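Local coordinates for aminopeptidase N family protein (Idiomarina loihiensis L2TR, PDB 4FGM) that probably acts as a zinc-dependent aminopeptidase of the M61 family, carrying a PDZ-like domain following its catalytic part, at residues Gln531-Lys534 / Arg535-Arg539; Glu367-Pro370 / Asn371-Ser375; Glu507-His511 / Ala512-Ala516. All blocks are in the same frame, centred on the assembly; numbering follows the deposited sequence.

Contact 1 (Gln531-Lys534 / Arg535-Arg539)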
loop_
_atom_site.group_PDB
_atom_site.type_symbol
_atom_site.label_atom_id
_atom_site.label_comp_id
_atom_site.label_asym_id
_atom_site.label_seq_id
_atom_site.Cartn_x
_atom_site.Cartn_y
_atom_site.Cartn_z
ATOM N N GLN A 531 6.189 -17.204 -26.676
ATOM C CA GLN A 531 7.371 -17.790 -27.291
ATOM C C GLN A 531 7.911 -17.027 -28.491
ATOM O O GLN A 531 9.118 -16.893 -28.650
ATOM C CB GLN A 531 7.066 -19.221 -27.747
ATOM C CG GLN A 531 6.686 -20.197 -26.647
ATOM C CD GLN A 531 7.860 -20.566 -25.764
ATOM O OE1 GLN A 531 8.289 -19.780 -24.917
ATOM N NE2 GLN A 531 8.394 -21.766 -25.963
ATOM N N SER A 532 7.020 -16.516 -29.330
ATOM C CA SER A 532 7.458 -15.839 -30.545
ATOM C C SER A 532 7.534 -14.318 -30.592
ATOM O O SER A 532 8.230 -13.775 -31.446
ATOM C CB SER A 532 6.589 -16.302 -31.719
ATOM O OG SER A 532 5.259 -15.827 -31.588
ATOM N N VAL A 533 6.849 -13.625 -29.689
ATOM C CA VAL A 533 6.831 -12.168 -29.763
ATOM C C VAL A 533 8.176 -11.449 -29.820
ATOM O O VAL A 533 8.334 -10.502 -30.592
ATOM C CB VAL A 533 5.961 -11.555 -28.635
ATOM C CG1 VAL A 533 6.640 -11.722 -27.279
ATOM C CG2 VAL A 533 5.680 -10.093 -28.951
ATOM N N LYS A 534 9.147 -11.879 -29.026
ATOM C CA LYS A 534 10.457 -11.227 -29.047
ATOM C C LYS A 534 11.290 -11.597 -30.293
ATOM O O LYS A 534 12.022 -10.761 -30.826
ATOM C CB LYS A 534 11.205 -11.556 -27.759
ATOM C CG LYS A 534 10.390 -11.189 -26.523
ATOM C CD LYS A 534 11.138 -11.469 -25.230
ATOM C CE LYS A 534 12.312 -10.518 -25.044
ATOM N NZ LYS A 534 13.105 -10.846 -23.827
ATOM N N ARG A 535 11.174 -12.841 -30.757
ATOM C CA ARG A 535 11.883 -13.283 -31.960
ATOM C C ARG A 535 11.381 -12.420 -33.112
ATOM O O ARG A 535 12.161 -11.814 -33.848
ATOM C CB ARG A 535 11.567 -14.753 -32.278
ATOM C CG ARG A 535 12.362 -15.781 -31.487
ATOM C CD ARG A 535 11.526 -17.036 -31.213
ATOM N NE ARG A 535 10.511 -17.273 -32.242
ATOM C CZ ARG A 535 9.646 -18.286 -32.222
ATOM N NH1 ARG A 535 9.671 -19.165 -31.225
ATOM N NH2 ARG A 535 8.750 -18.423 -33.194
ATOM N N ILE A 536 10.059 -12.374 -33.252
ATOM C CA ILE A 536 9.407 -11.598 -34.302
ATOM C C ILE A 536 9.841 -10.128 -34.304
ATOM O O ILE A 536 10.112 -9.561 -35.363
ATOM C CB ILE A 536 7.860 -11.676 -34.165
ATOM C CG1 ILE A 536 7.387 -13.110 -34.415
ATOM C CG2 ILE A 536 7.186 -10.725 -35.142
ATOM C CD1 ILE A 536 5.924 -13.345 -34.094
ATOM N N LEU A 537 9.928 -9.514 -33.128
ATOM C CA LEU A 537 10.307 -8.107 -33.058
ATOM C C LEU A 537 11.779 -7.762 -33.236
ATOM O O LEU A 537 12.107 -6.610 -33.483
ATOM C CB LEU A 537 9.785 -7.498 -31.765
ATOM C CG LEU A 537 8.357 -6.980 -31.911
ATOM C CD1 LEU A 537 7.489 -8.009 -32.607
ATOM C CD2 LEU A 537 7.805 -6.649 -30.541
ATOM N N GLU A 538 12.666 -8.744 -33.125
ATOM C CA GLU A 538 14.100 -8.491 -33.306
ATOM C C GLU A 538 14.394 -8.426 -34.812
ATOM O O GLU A 538 15.542 -8.395 -35.234
ATOM C CB GLU A 538 14.927 -9.621 -32.660
ATOM C CG GLU A 538 15.410 -10.683 -33.642
ATOM C CD GLU A 538 15.282 -12.110 -33.123
ATOM O OE1 GLU A 538 14.796 -12.977 -33.890
ATOM O OE2 GLU A 538 15.676 -12.373 -31.964
ATOM N N ARG A 539 13.342 -8.396 -35.617
ATOM C CA ARG A 539 13.488 -8.362 -37.063
ATOM C C ARG A 539 13.140 -7.028 -37.654
ATOM O O ARG A 539 13.233 -6.837 -38.861
ATOM C CB ARG A 539 12.585 -9.414 -37.696
ATOM C CG ARG A 539 13.112 -10.803 -37.555
ATOM C CD ARG A 539 11.991 -11.778 -37.580
ATOM N NE ARG A 539 12.463 -13.128 -37.328
ATOM C CZ ARG A 539 11.667 -14.118 -36.948
ATOM N NH1 ARG A 539 10.372 -13.895 -36.784
ATOM N NH2 ARG A 539 12.162 -15.323 -36.721
#

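Contact 2 (Glu367-Pro370 / Asn371-Ser375)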
loop_
_atom_site.group_PDB
_atom_site.type_symbol
_atom_site.label_atom_id
_atom_site.label_comp_id
_atom_site.label_asym_id
_atom_site.label_seq_id
_atom_site.Cartn_x
_atom_site.Cartn_y
_atom_site.Cartn_z
ATOM N N GLU A 367 -6.842 1.349 -17.551
ATOM C CA GLU A 367 -5.792 1.196 -18.549
ATOM C C GLU A 367 -5.188 2.501 -19.054
ATOM O O GLU A 367 -4.047 2.518 -19.527
ATOM C CB GLU A 367 -6.314 0.384 -19.745
ATOM C CG GLU A 367 -7.461 1.017 -20.533
ATOM C CD GLU A 367 -8.771 1.085 -19.749
ATOM O OE1 GLU A 367 -8.998 0.226 -18.862
ATOM O OE2 GLU A 367 -9.582 1.994 -20.041
ATOM N N ASN A 368 -5.938 3.592 -18.947
ATOM C CA ASN A 368 -5.448 4.877 -19.437
ATOM C C ASN A 368 -4.654 5.646 -18.382
ATOM O O ASN A 368 -4.289 6.806 -18.599
ATOM C CB ASN A 368 -6.625 5.727 -19.932
ATOM C CG ASN A 368 -6.187 6.856 -20.847
ATOM O OD1 ASN A 368 -5.566 6.625 -21.893
ATOM N ND2 ASN A 368 -6.517 8.088 -20.463
ATOM N N ALA A 369 -4.377 4.992 -17.255
ATOM C CA ALA A 369 -3.637 5.614 -16.162
ATOM C C ALA A 369 -2.296 6.244 -16.565
ATOM O O ALA A 369 -2.041 7.411 -16.260
ATOM C CB ALA A 369 -3.418 4.602 -15.043
ATOM N N PRO A 370 -1.430 5.488 -17.268
ATOM C CA PRO A 370 -0.128 6.035 -17.675
ATOM C C PRO A 370 -0.215 7.278 -18.560
ATOM O O PRO A 370 0.754 8.031 -18.663
ATOM C CB PRO A 370 0.537 4.864 -18.404
ATOM C CG PRO A 370 -0.160 3.653 -17.859
ATOM C CD PRO A 370 -1.590 4.105 -17.753
ATOM N N ASN A 371 -1.371 7.495 -19.186
ATOM C CA ASN A 371 -1.561 8.648 -20.070
ATOM C C ASN A 371 -2.274 9.831 -19.415
ATOM O O ASN A 371 -2.272 10.939 -19.960
ATOM C CB ASN A 371 -2.404 8.267 -21.293
ATOM C CG ASN A 371 -1.883 7.050 -22.027
ATOM O OD1 ASN A 371 -0.705 6.976 -22.388
ATOM N ND2 ASN A 371 -2.772 6.092 -22.275
ATOM N N SER A 372 -2.882 9.611 -18.253
ATOM C CA SER A 372 -3.667 10.674 -17.630
ATOM C C SER A 372 -3.442 11.010 -16.164
ATOM O O SER A 372 -3.984 12.002 -15.683
ATOM C CB SER A 372 -5.154 10.368 -17.835
ATOM O OG SER A 372 -5.479 9.092 -17.293
ATOM N N ILE A 373 -2.678 10.199 -15.444
ATOM C CA ILE A 373 -2.434 10.494 -14.036
ATOM C C ILE A 373 -0.979 10.270 -13.672
ATOM O O ILE A 373 -0.197 9.753 -14.468
ATOM C CB ILE A 373 -3.308 9.624 -13.087
ATOM C CG1 ILE A 373 -2.817 8.182 -13.091
ATOM C CG2 ILE A 373 -4.773 9.685 -13.505
ATOM C CD1 ILE A 373 -3.499 7.311 -12.051
ATOM N N VAL A 374 -0.610 10.681 -12.468
ATOM C CA VAL A 374 0.753 10.488 -12.000
ATOM C C VAL A 374 0.646 9.812 -10.636
ATOM O O VAL A 374 -0.352 9.973 -9.942
ATOM C CB VAL A 374 1.504 11.840 -11.889
ATOM C CG1 VAL A 374 0.927 12.681 -10.754
ATOM C CG2 VAL A 374 2.997 11.587 -11.695
ATOM N N SER A 375 1.656 9.040 -10.260
ATOM C CA SER A 375 1.633 8.337 -8.983
ATOM C C SER A 375 2.209 9.195 -7.863
ATOM O O SER A 375 3.378 9.593 -7.917
ATOM C CB SER A 375 2.432 7.034 -9.090
ATOM O OG SER A 375 2.444 6.322 -7.864
#

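Contact 3 (Glu507-His511 / Ala512-Ala516)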
loop_
_atom_site.group_PDB
_atom_site.type_symbol
_atom_site.label_atom_id
_atom_site.label_comp_id
_atom_site.label_asym_id
_atom_site.label_seq_id
_atom_site.Cartn_x
_atom_site.Cartn_y
_atom_site.Cartn_z
ATOM N N GLU A 507 2.120 6.508 -29.410
ATOM C CA GLU A 507 3.166 5.559 -29.781
ATOM C C GLU A 507 2.692 4.534 -30.833
ATOM O O GLU A 507 1.575 4.642 -31.344
ATOM C CB GLU A 507 3.735 4.899 -28.518
ATOM C CG GLU A 507 4.523 5.911 -27.676
ATOM C CD GLU A 507 5.249 5.301 -26.489
ATOM O OE1 GLU A 507 5.588 4.102 -26.540
ATOM O OE2 GLU A 507 5.503 6.035 -25.508
ATOM N N SER A 508 3.534 3.556 -31.161
ATOM C CA SER A 508 3.208 2.565 -32.202
ATOM C C SER A 508 1.822 1.908 -32.175
ATOM O O SER A 508 1.062 2.019 -33.134
ATOM C CB SER A 508 4.288 1.484 -32.241
ATOM O OG SER A 508 5.551 2.068 -32.516
ATOM N N ALA A 509 1.502 1.216 -31.088
ATOM C CA ALA A 509 0.210 0.555 -30.961
ATOM C C ALA A 509 -0.915 1.566 -31.144
ATOM O O ALA A 509 -1.916 1.312 -31.824
ATOM C CB ALA A 509 0.100 -0.097 -29.596
ATOM N N TYR A 510 -0.735 2.722 -30.532
ATOM C CA TYR A 510 -1.718 3.780 -30.596
ATOM C C TYR A 510 -2.083 4.191 -32.020
ATOM O O TYR A 510 -3.261 4.343 -32.354
ATOM C CB TYR A 510 -1.188 4.975 -29.814
ATOM C CG TYR A 510 -1.964 6.235 -30.027
ATOM C CD1 TYR A 510 -1.612 7.131 -31.032
ATOM C CD2 TYR A 510 -3.053 6.542 -29.221
ATOM C CE1 TYR A 510 -2.327 8.305 -31.223
ATOM C CE2 TYR A 510 -3.775 7.707 -29.404
ATOM C CZ TYR A 510 -3.406 8.589 -30.406
ATOM O OH TYR A 510 -4.092 9.769 -30.572
ATOM N N HIS A 511 -1.076 4.366 -32.865
ATOM C CA HIS A 511 -1.328 4.784 -34.241
ATOM C C HIS A 511 -1.951 3.718 -35.106
ATOM O O HIS A 511 -2.629 4.025 -36.085
ATOM C CB HIS A 511 -0.036 5.279 -34.872
ATOM C CG HIS A 511 0.358 6.637 -34.395
ATOM N ND1 HIS A 511 -0.318 7.776 -34.774
ATOM C CD2 HIS A 511 1.295 7.031 -33.500
ATOM C CE1 HIS A 511 0.186 8.814 -34.132
ATOM N NE2 HIS A 511 1.166 8.389 -33.352
ATOM N N ALA A 512 -1.723 2.463 -34.738
ATOM C CA ALA A 512 -2.269 1.349 -35.487
ATOM C C ALA A 512 -3.738 1.135 -35.134
ATOM O O ALA A 512 -4.476 0.504 -35.881
ATOM C CB ALA A 512 -1.458 0.096 -35.193
ATOM N N GLY A 513 -4.157 1.673 -33.992
ATOM C CA GLY A 513 -5.536 1.526 -33.573
ATOM C C GLY A 513 -5.780 0.373 -32.617
ATOM O O GLY A 513 -6.889 -0.146 -32.557
ATOM N N LEU A 514 -4.751 -0.050 -31.891
ATOM C CA LEU A 514 -4.903 -1.132 -30.919
ATOM C C LEU A 514 -5.342 -0.512 -29.598
ATOM O O LEU A 514 -5.013 0.639 -29.307
ATOM C CB LEU A 514 -3.571 -1.865 -30.712
ATOM C CG LEU A 514 -3.107 -2.804 -31.823
ATOM C CD1 LEU A 514 -1.630 -3.113 -31.637
ATOM C CD2 LEU A 514 -3.951 -4.072 -31.798
ATOM N N SER A 515 -6.058 -1.278 -28.785
ATOM C CA SER A 515 -6.530 -0.761 -27.510
ATOM C C SER A 515 -6.416 -1.783 -26.410
ATOM O O SER A 515 -6.362 -2.987 -26.672
ATOM C CB SER A 515 -7.996 -0.332 -27.624
ATOM O OG SER A 515 -8.162 0.672 -28.608
ATOM N N ALA A 516 -6.387 -1.298 -25.170
ATOM C CA ALA A 516 -6.314 -2.186 -24.023
ATOM C C ALA A 516 -7.522 -3.103 -24.139
ATOM O O ALA A 516 -8.618 -2.648 -24.467
ATOM C CB ALA A 516 -6.382 -1.385 -22.736
#

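Contact 1 (Gln531-Lys534 / Arg535-Arg539)
Arg535 folds back along the first turn of helix 533-537 to lie against Ser532 and Gln531. Its chain bends at chi2 (147°) and again at chi3, which brings the guanidinium back toward the N-terminal end of the helix. There Ser532 CB sits over one face, offset toward the rim, 3.4 Å from Arg535 NH2. Arg535 NH1 lies 3.5 Å from Gln531 O, but the angle is too poor for a hydrogen bond; the guanidinium packs on the Ser532 side chain and the Gln531 backbone.

Ile536 comes next, its N donating to Ser532 O at 2.9 Å with an almost straight N-H...O angle of 174°. Its CG1 leans on the same oxygen, and CD1 reaches Ser532 OG at 3.6 Å, an apolar touch on a hydroxyl bonded to Gln527 O at the end of strand 526-527. An alanine here would keep the backbone bond but lose CG1 and CD1, and would probably leave a gap beside the buried Ser532 side chain.

Leu537 repeats the pattern one residue on: its N bonds to Val533 O at 3.2 Å. CD1 packs against that carbonyl oxygen at 3.3 Å, while CD2 touches Val533 CG2 at 4.3 Å. Phe487 and Trp563 meet the leucine from neighbouring loops.

At Glu538 the chain leaves helical angles. Its N makes a weak bond to Lys534 O (3.1 Å) and an ordinary one to Arg535 O, three residues back, so the helix ends with a switch from a four-residue to a three-residue bond.

A short helix set between strands 526-527 and 545-552 is consistent with the second helix of a PDZ-like fold.

Contact 2 (Glu367-Pro370 / Asn371-Ser375)
This is a local contact round a single helical turn, in which Asn368 meets Asn371 and Ser372 on the surface of the M61 peptidase part, between helices 358-362 and 378-394. Asn371 ND2 donates to Asn368 OD1 at 2.9 Å. The two side chains cross at about a right angle with amide planes 53° apart: the acceptor lies near the plane of the Asn371 amide, whereas the donor stands above that of Asn368. With chi1 at -162°, Asn368 turns its amide away from its own N and brings OD1 to Asn371.

Two donors grip Asn368 O from opposite faces, Asn371 N at 3.1 Å and Ser372 OG at 2.9 Å. Ala369 O likewise takes two, Ser372 N from above its plane and Ile373 N within it, at 3.0 Å. Beyond them Ile373 CD1 lies against Ala369 CB at 4.0 Å.

The Asn371 amide also holds a second part of the fold, OD1 accepting from His505 N and ND2 donating to Val503 O. A serine hydroxyl bonded to the carbonyl four residues back is a familiar helix feature; here it joins the backbone bonds of a weak one-turn helix facing the PDZ-like domain.

Contact 3 (Glu507-His511 / Ala512-Ala516)
Ala509 and Leu514 meet across a Schellman motif that ends helix 508-512, the first helix of the PDZ-like domain. Gly513 carries the positive phi (95°) of the motif, where any side chain would collide with the carbonyl oxygen of Ala512.

Ala509 O accepts from three donors, one strongly. Leu514 N gives it a nearly straight bond of 3.1 Å, the outer bond of the motif, and Ala512 N and Gly513 N add weak ones. The inner bond runs from Gly513 N to Tyr510 O at 3.3 Å, the donor standing well above the carbonyl plane. Ser508 O is served by Ala512 N at 3.2 Å, and Glu507 O by His511 N as the first turn opens.

Other polar groups find partners beyond the turn. Glu507, at the N-cap position, forms a salt bridge through OE1 with Arg342 NH2; Ser508 OG bonds to Gln564 N; and Gly513 O takes a bond from Arg552 NH2. His511 NE2 has a weak bond to Asp506 OD1. Within the helix, Tyr510 CD1 lies over the centre of the His511 ring.

Apolar contact completes the cap. Leu514 reaches toward strands 545-552 and 555-562, touching Ala550 and Leu559; chi1 of -74° sets its CG beside the backbone N, an orientation in which CD1 closes on Ala509 CB at 4.0 Å.

Overall arrangement
From the N terminus the three follow in series, each closing only a turn of its own, and none nests within or crosses another. Contact 2 comes first, on the peptidase side; contact 3 follows at the first helix of the PDZ-like domain and contact 1 at its second. Contacts 2 and 3 touch where Glu367 CG packs on Ala516 CB at 3.4 Å, a second link between the two domains, besides the one made by Asn371. Contacts 3 and 1 stay about 9 Å apart at their nearest atoms, yet share Phe487, bonded through its backbone to Ala509 and touched by Leu537.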